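Salmonella plasmid virulence: SpvB (Salmonella typhimurium, PDB 6P0X) probably transfers ADP-ribose from NAD(+) to an arginine of actin, as a Salmonella effector toxin whose N-terminal domain is the part crystallised here. Local coordinates at residues F104-T109 and G129-D134; A266-F271 and E315-T320. All blocks are in the same frame, centred on the assembly; numbering follows the deposited sequence. Where two conformers were deposited one is given.

Contact 1 (F104-T109 and G129-D134); sequences FPQSYT and GNSNGD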
loop_
_atom_site.group_PDB
_atom_site.type_symbol
_atom_site.label_atom_id
_atom_site.label_comp_id
_atom_site.label_asym_id
_atom_site.label_seq_id
_atom_site.Cartn_x
_atom_site.Cartn_y
_atom_site.Cartn_z
ATOM N N PHE A 104 0.785 10.719 -22.734
ATOM C CA PHE A 104 1.056 11.427 -21.497
ATOM C C PHE A 104 1.399 12.885 -21.754
ATOM O O PHE A 104 1.869 13.249 -22.837
ATOM C CB PHE A 104 2.213 10.766 -20.737
ATOM C CG PHE A 104 2.034 9.294 -20.504
ATOM C CD1 PHE A 104 0.960 8.823 -19.765
ATOM C CD2 PHE A 104 2.975 8.386 -20.965
ATOM C CE1 PHE A 104 0.799 7.469 -19.536
ATOM C CE2 PHE A 104 2.825 7.032 -20.730
ATOM C CZ PHE A 104 1.736 6.571 -20.016
ATOM N N PRO A 105 1.153 13.755 -20.771
ATOM C CA PRO A 105 1.604 15.153 -20.895
ATOM C C PRO A 105 3.114 15.282 -20.984
ATOM O O PRO A 105 3.615 16.249 -21.574
ATOM C CB PRO A 105 1.072 15.830 -19.623
ATOM C CG PRO A 105 0.278 14.818 -18.886
ATOM C CD PRO A 105 0.248 13.532 -19.631
ATOM N N GLN A 106 3.854 14.353 -20.385
ATOM C CA GLN A 106 5.307 14.377 -20.393
ATOM C C GLN A 106 5.827 13.013 -20.822
ATOM O O GLN A 106 5.151 11.993 -20.678
ATOM C CB GLN A 106 5.878 14.739 -19.009
ATOM C CG GLN A 106 5.761 13.603 -17.995
ATOM C CD GLN A 106 6.391 13.920 -16.647
ATOM O OE1 GLN A 106 7.456 14.529 -16.571
ATOM N NE2 GLN A 106 5.734 13.492 -15.577
ATOM N N SER A 107 7.039 13.002 -21.361
ATOM C CA SER A 107 7.686 11.740 -21.679
ATOM C C SER A 107 8.400 11.191 -20.445
ATOM O O SER A 107 8.646 11.902 -19.466
ATOM C CB SER A 107 8.666 11.908 -22.841
ATOM O OG SER A 107 9.769 12.710 -22.462
ATOM N N TYR A 108 8.719 9.900 -20.498
ATOM C CA TYR A 108 9.287 9.180 -19.368
ATOM C C TYR A 108 10.540 8.430 -19.793
ATOM O O TYR A 108 10.571 7.803 -20.854
ATOM C CB TYR A 108 8.277 8.182 -18.780
ATOM C CG TYR A 108 7.156 8.829 -18.003
ATOM C CD1 TYR A 108 6.006 9.269 -18.645
ATOM C CD2 TYR A 108 7.246 9.000 -16.630
ATOM C CE1 TYR A 108 4.977 9.864 -17.941
ATOM C CE2 TYR A 108 6.223 9.597 -15.916
ATOM C CZ TYR A 108 5.091 10.027 -16.576
ATOM O OH TYR A 108 4.069 10.622 -15.873
ATOM N N THR A 109 11.575 8.511 -18.962
ATOM C CA THR A 109 12.709 7.603 -19.065
ATOM C C THR A 109 12.339 6.314 -18.344
ATOM O O THR A 109 12.028 6.334 -17.144
ATOM C CB THR A 109 13.966 8.226 -18.462
ATOM O OG1 THR A 109 14.322 9.402 -19.200
ATOM C CG2 THR A 109 15.122 7.236 -18.502
ATOM N N GLY A 129 9.628 10.757 -14.827
ATOM C CA GLY A 129 9.118 11.806 -15.696
ATOM C C GLY A 129 10.236 12.722 -16.157
ATOM O O GLY A 129 11.003 13.250 -15.344
ATOM N N ASN A 130 10.325 12.929 -17.473
ATOM C CA ASN A 130 11.362 13.793 -18.026
ATOM C C ASN A 130 11.110 15.271 -17.746
ATOM O O ASN A 130 12.030 16.081 -17.907
ATOM C CB ASN A 130 11.491 13.559 -19.534
ATOM C CG ASN A 130 12.162 12.232 -19.865
ATOM O OD1 ASN A 130 13.015 11.749 -19.119
ATOM N ND2 ASN A 130 11.776 11.638 -20.991
ATOM N N SER A 131 9.900 15.646 -17.334
ATOM C CA SER A 131 9.571 17.052 -17.138
ATOM C C SER A 131 9.441 17.461 -15.679
ATOM O O SER A 131 9.759 18.605 -15.346
ATOM C CB SER A 131 8.266 17.400 -17.868
ATOM O OG SER A 131 8.003 18.790 -17.812
ATOM N N ASN A 132 8.997 16.566 -14.794
ATOM C CA ASN A 132 8.867 16.907 -13.387
ATOM C C ASN A 132 9.565 15.917 -12.465
ATOM O O ASN A 132 9.547 16.114 -11.248
ATOM C CB ASN A 132 7.385 17.042 -12.990
ATOM C CG ASN A 132 6.588 15.756 -13.178
ATOM O OD1 ASN A 132 7.143 14.664 -13.286
ATOM N ND2 ASN A 132 5.266 15.889 -13.212
ATOM N N GLY A 133 10.163 14.857 -13.004
ATOM C CA GLY A 133 10.882 13.895 -12.201
ATOM C C GLY A 133 10.028 12.922 -11.421
ATOM O O GLY A 133 10.586 12.089 -10.696
ATOM N N ASP A 134 8.704 12.997 -11.535
ATOM C CA ASP A 134 7.844 12.062 -10.818
ATOM C C ASP A 134 8.155 10.634 -11.249
ATOM O O ASP A 134 8.129 10.308 -12.441
ATOM C CB ASP A 134 6.372 12.394 -11.057
ATOM C CG ASP A 134 5.925 13.642 -10.306
ATOM O OD1 ASP A 134 6.793 14.398 -9.819
ATOM O OD2 ASP A 134 4.701 13.864 -10.197
HETATM O O HOH W 1 13.808 9.722 -21.895
#
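Gly129 meets Tyr108 as an antiparallel, non-hydrogen-bonded pair, with their CA atoms 4.5 Å apart. The ring of Tyr108 lies by the backbone of Gly129, and the side-chain amide of Gln106 packs on this glycine. Asn130 comes next. Its backbone N donates to Ser107 O at 2.8 Å, and both ends of its side-chain amide are used. Asn130 ND2 gives a nearly straight bond to Ser107 OG at 2.7 Å (174°), in the amide plane. Asn130 OD1 accepts from Thr109 OG1 at 2.7 Å on a lone pair. A water joins Thr109 OG1 to Asn130 ND2.

At Ser131 and Asn132 the loop curls round Gln106. Gln106 CG sits between its backbone N and carbonyl carbon (chi1 74°), and the extended chain carries the amide into the turn. Gln106 OE1 accepts two backbone bonds, from Ser131 N at 2.8 Å and from Asn132 N at 3.1 Å. Gln106 NE2 stands above the Asn132 carbonyl plane and donates to Asn132 OD1 at 2.9 Å, while OD1 lies in the Gln106 amide plane. The two amides are almost perpendicular (87°). Asn132 OD1 also takes the backbone N of Asp134, closing an Asx turn. The two donors grip OD1 from opposite faces, which probably limits the turning of the amide.

The contact lies at the surface, where the hairpin loop between strands 123-129 and 135-140 meets strand 107-115 and the corner before it. Phe136 of strand 135-140 packs against the Tyr108 ring, and the backbones of Tyr108 and Cys96, in strand 94-96, are hydrogen-bonded.

Contact 2 (A266-F271 and E315-T320); sequences ARQDPF and ENPILT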
loop_
_atom_site.group_PDB
_atom_site.type_symbol
_atom_site.label_atom_id
_atom_site.label_comp_id
_atom_site.label_asym_id
_atom_site.label_seq_id
_atom_site.Cartn_x
_atom_site.Cartn_y
_atom_site.Cartn_z
ATOM N N ALA A 266 -4.286 7.341 18.817
ATOM C CA ALA A 266 -2.842 7.370 18.996
ATOM C C ALA A 266 -2.453 6.215 19.908
ATOM O O ALA A 266 -3.016 6.065 20.997
ATOM C CB ALA A 266 -2.384 8.701 19.594
ATOM N N ARG A 267 -1.498 5.405 19.461
ATOM C CA ARG A 267 -1.113 4.217 20.205
ATOM C C ARG A 267 -0.245 4.582 21.404
ATOM O O ARG A 267 0.337 5.667 21.483
ATOM C CB ARG A 267 -0.365 3.234 19.305
ATOM C CG ARG A 267 0.910 3.793 18.707
ATOM C CD ARG A 267 1.416 2.923 17.566
ATOM N NE ARG A 267 1.899 1.625 18.030
ATOM C CZ ARG A 267 2.138 0.591 17.230
ATOM N NH1 ARG A 267 1.923 0.701 15.923
ATOM N NH2 ARG A 267 2.584 -0.551 17.737
ATOM N N GLN A 268 -0.159 3.643 22.343
ATOM C CA GLN A 268 0.632 3.850 23.547
ATOM C C GLN A 268 2.116 3.610 23.325
ATOM O O GLN A 268 2.927 4.064 24.138
ATOM C CB GLN A 268 0.136 2.934 24.667
ATOM C CG GLN A 268 -1.209 3.322 25.232
ATOM C CD GLN A 268 -1.653 2.393 26.341
ATOM O OE1 GLN A 268 -0.863 2.020 27.207
ATOM N NE2 GLN A 268 -2.924 2.014 26.321
ATOM N N ASP A 269 2.490 2.916 22.250
ATOM C CA ASP A 269 3.877 2.530 21.997
ATOM C C ASP A 269 4.374 3.072 20.657
ATOM O O ASP A 269 4.774 2.304 19.775
ATOM C CB ASP A 269 4.022 1.010 22.053
ATOM C CG ASP A 269 3.186 0.296 20.994
ATOM O OD1 ASP A 269 2.100 0.801 20.629
ATOM O OD2 ASP A 269 3.633 -0.767 20.513
ATOM N N PRO A 270 4.395 4.391 20.478
ATOM C CA PRO A 270 4.881 4.936 19.207
ATOM C C PRO A 270 6.382 4.735 19.072
ATOM O O PRO A 270 7.118 4.686 20.060
ATOM C CB PRO A 270 4.518 6.422 19.294
ATOM C CG PRO A 270 4.525 6.719 20.753
ATOM C CD PRO A 270 4.217 5.445 21.493
ATOM N N PHE A 271 6.834 4.609 17.828
ATOM C CA PHE A 271 8.251 4.394 17.569
ATOM C C PHE A 271 8.606 4.965 16.206
ATOM O O PHE A 271 7.736 5.235 15.373
ATOM C CB PHE A 271 8.624 2.907 17.644
ATOM C CG PHE A 271 7.967 2.061 16.592
ATOM C CD1 PHE A 271 6.689 1.558 16.787
ATOM C CD2 PHE A 271 8.629 1.759 15.410
ATOM C CE1 PHE A 271 6.082 0.778 15.820
ATOM C CE2 PHE A 271 8.028 0.976 14.439
ATOM C CZ PHE A 271 6.751 0.486 14.645
ATOM N N GLU A 315 -2.493 -3.299 24.935
ATOM C CA GLU A 315 -1.797 -2.038 24.716
ATOM C C GLU A 315 -1.066 -1.620 25.979
ATOM O O GLU A 315 -1.647 -1.613 27.069
ATOM C CB GLU A 315 -2.727 -0.903 24.294
ATOM C CG GLU A 315 -3.091 -0.872 22.832
ATOM C CD GLU A 315 -3.465 0.537 22.391
ATOM O OE1 GLU A 315 -4.665 0.808 22.182
ATOM O OE2 GLU A 315 -2.545 1.382 22.284
ATOM N N ASN A 316 0.199 -1.260 25.817
ATOM C CA ASN A 316 1.003 -0.704 26.892
ATOM C C ASN A 316 2.115 0.124 26.261
ATOM O O ASN A 316 2.376 -0.000 25.057
ATOM C CB ASN A 316 1.563 -1.819 27.796
ATOM C CG ASN A 316 2.587 -2.688 27.099
ATOM O OD1 ASN A 316 3.656 -2.223 26.707
ATOM N ND2 ASN A 316 2.260 -3.965 26.933
ATOM N N PRO A 317 2.770 0.995 27.034
ATOM C CA PRO A 317 3.813 1.847 26.438
ATOM C C PRO A 317 5.035 1.087 25.944
ATOM O O PRO A 317 5.771 1.629 25.111
ATOM C CB PRO A 317 4.180 2.805 27.579
ATOM C CG PRO A 317 2.972 2.812 28.471
ATOM C CD PRO A 317 2.422 1.425 28.400
ATOM N N ILE A 318 5.275 -0.140 26.410
ATOM C CA ILE A 318 6.446 -0.893 25.962
ATOM C C ILE A 318 6.184 -1.567 24.619
ATOM O O ILE A 318 6.951 -1.398 23.666
ATOM C CB ILE A 318 6.871 -1.911 27.036
ATOM C CG1 ILE A 318 7.213 -1.190 28.338
ATOM C CG2 ILE A 318 8.059 -2.730 26.557
ATOM C CD1 ILE A 318 7.471 -2.121 29.500
ATOM N N LEU A 319 5.105 -2.340 24.520
ATOM C CA LEU A 319 4.778 -3.040 23.287
ATOM C C LEU A 319 3.273 -3.251 23.225
ATOM O O LEU A 319 2.606 -3.412 24.251
ATOM C CB LEU A 319 5.480 -4.402 23.184
ATOM C CG LEU A 319 4.605 -5.605 23.575
ATOM C CD1 LEU A 319 4.589 -6.668 22.490
ATOM C CD2 LEU A 319 5.017 -6.209 24.907
ATOM N N THR A 320 2.742 -3.217 22.013
ATOM C CA THR A 320 1.363 -3.602 21.759
ATOM C C THR A 320 1.351 -4.976 21.105
ATOM O O THR A 320 2.056 -5.201 20.116
ATOM C CB THR A 320 0.661 -2.576 20.872
ATOM O OG1 THR A 320 0.533 -1.344 21.592
ATOM C CG2 THR A 320 -0.715 -3.076 20.497
HETATM O O HOH W 2 -4.472 3.576 21.116
#
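One buried carboxylate, Asp269, is held side-on by Arg267 two residues back in its own loop, while Thr320 of the hairpin loop reaches both its oxygens with weak bonds. Two irregular loops join here, and 315-320 is the hairpin connection between strands 304-314 and 321-328. Asp269 CG lies between its backbone N and carbonyl carbon (chi1 62°), which places the carboxylate beside Arg267. Arg267 NE donates to Asp269 OD1 at 2.7 Å from above the carboxylate plane. Arg267 NH2 reaches Asp269 OD2 at 3.0 Å on the syn side, 32° out of that plane. Thr320 uses OG1 for Asp269 OD1 and its backbone N for OD2. Asn42 also donates to OD2, so the buried charge has several donors, probably favouring the ionised form.

The extended side chain of Gln268 lies across Glu315 and Asn316. The backbone N of Gln268 donates to Glu315 OE2 at 3.3 Å, nearly in line with the C-O bond. The other oxygen, Glu315 OE1, forms a salt bridge with Arg287. Within the hairpin connection, Asn316 OD1 accepts from Leu319 N at 2.6 Å in an Asx motif. Backbone also meets backbone, as Pro317 CA makes a CA-H...O contact with Gln268 O at 3.3 Å.

From the N terminus, the chain first reaches contact 1. It closes a loop of 19 residues between 104-109 and 129-134, made largely of strands 107-115 and 123-129. The chain then runs on through many antiparallel strands before contact 2 opens at 266-271. Contact 2 closes a longer loop of 43 residues, which includes strands 271-273, 280-282 and 288-293, the short helix 296-299 and strand 304-314. The two loops follow in series and neither nest nor cross. The centres of contact 1 and contact 2 are about 42 Å apart, on opposite sides of the centre of the chain. Contact 1 ties neighbouring strands at their ends. Contact 2 ties a long connection to a later hairpin.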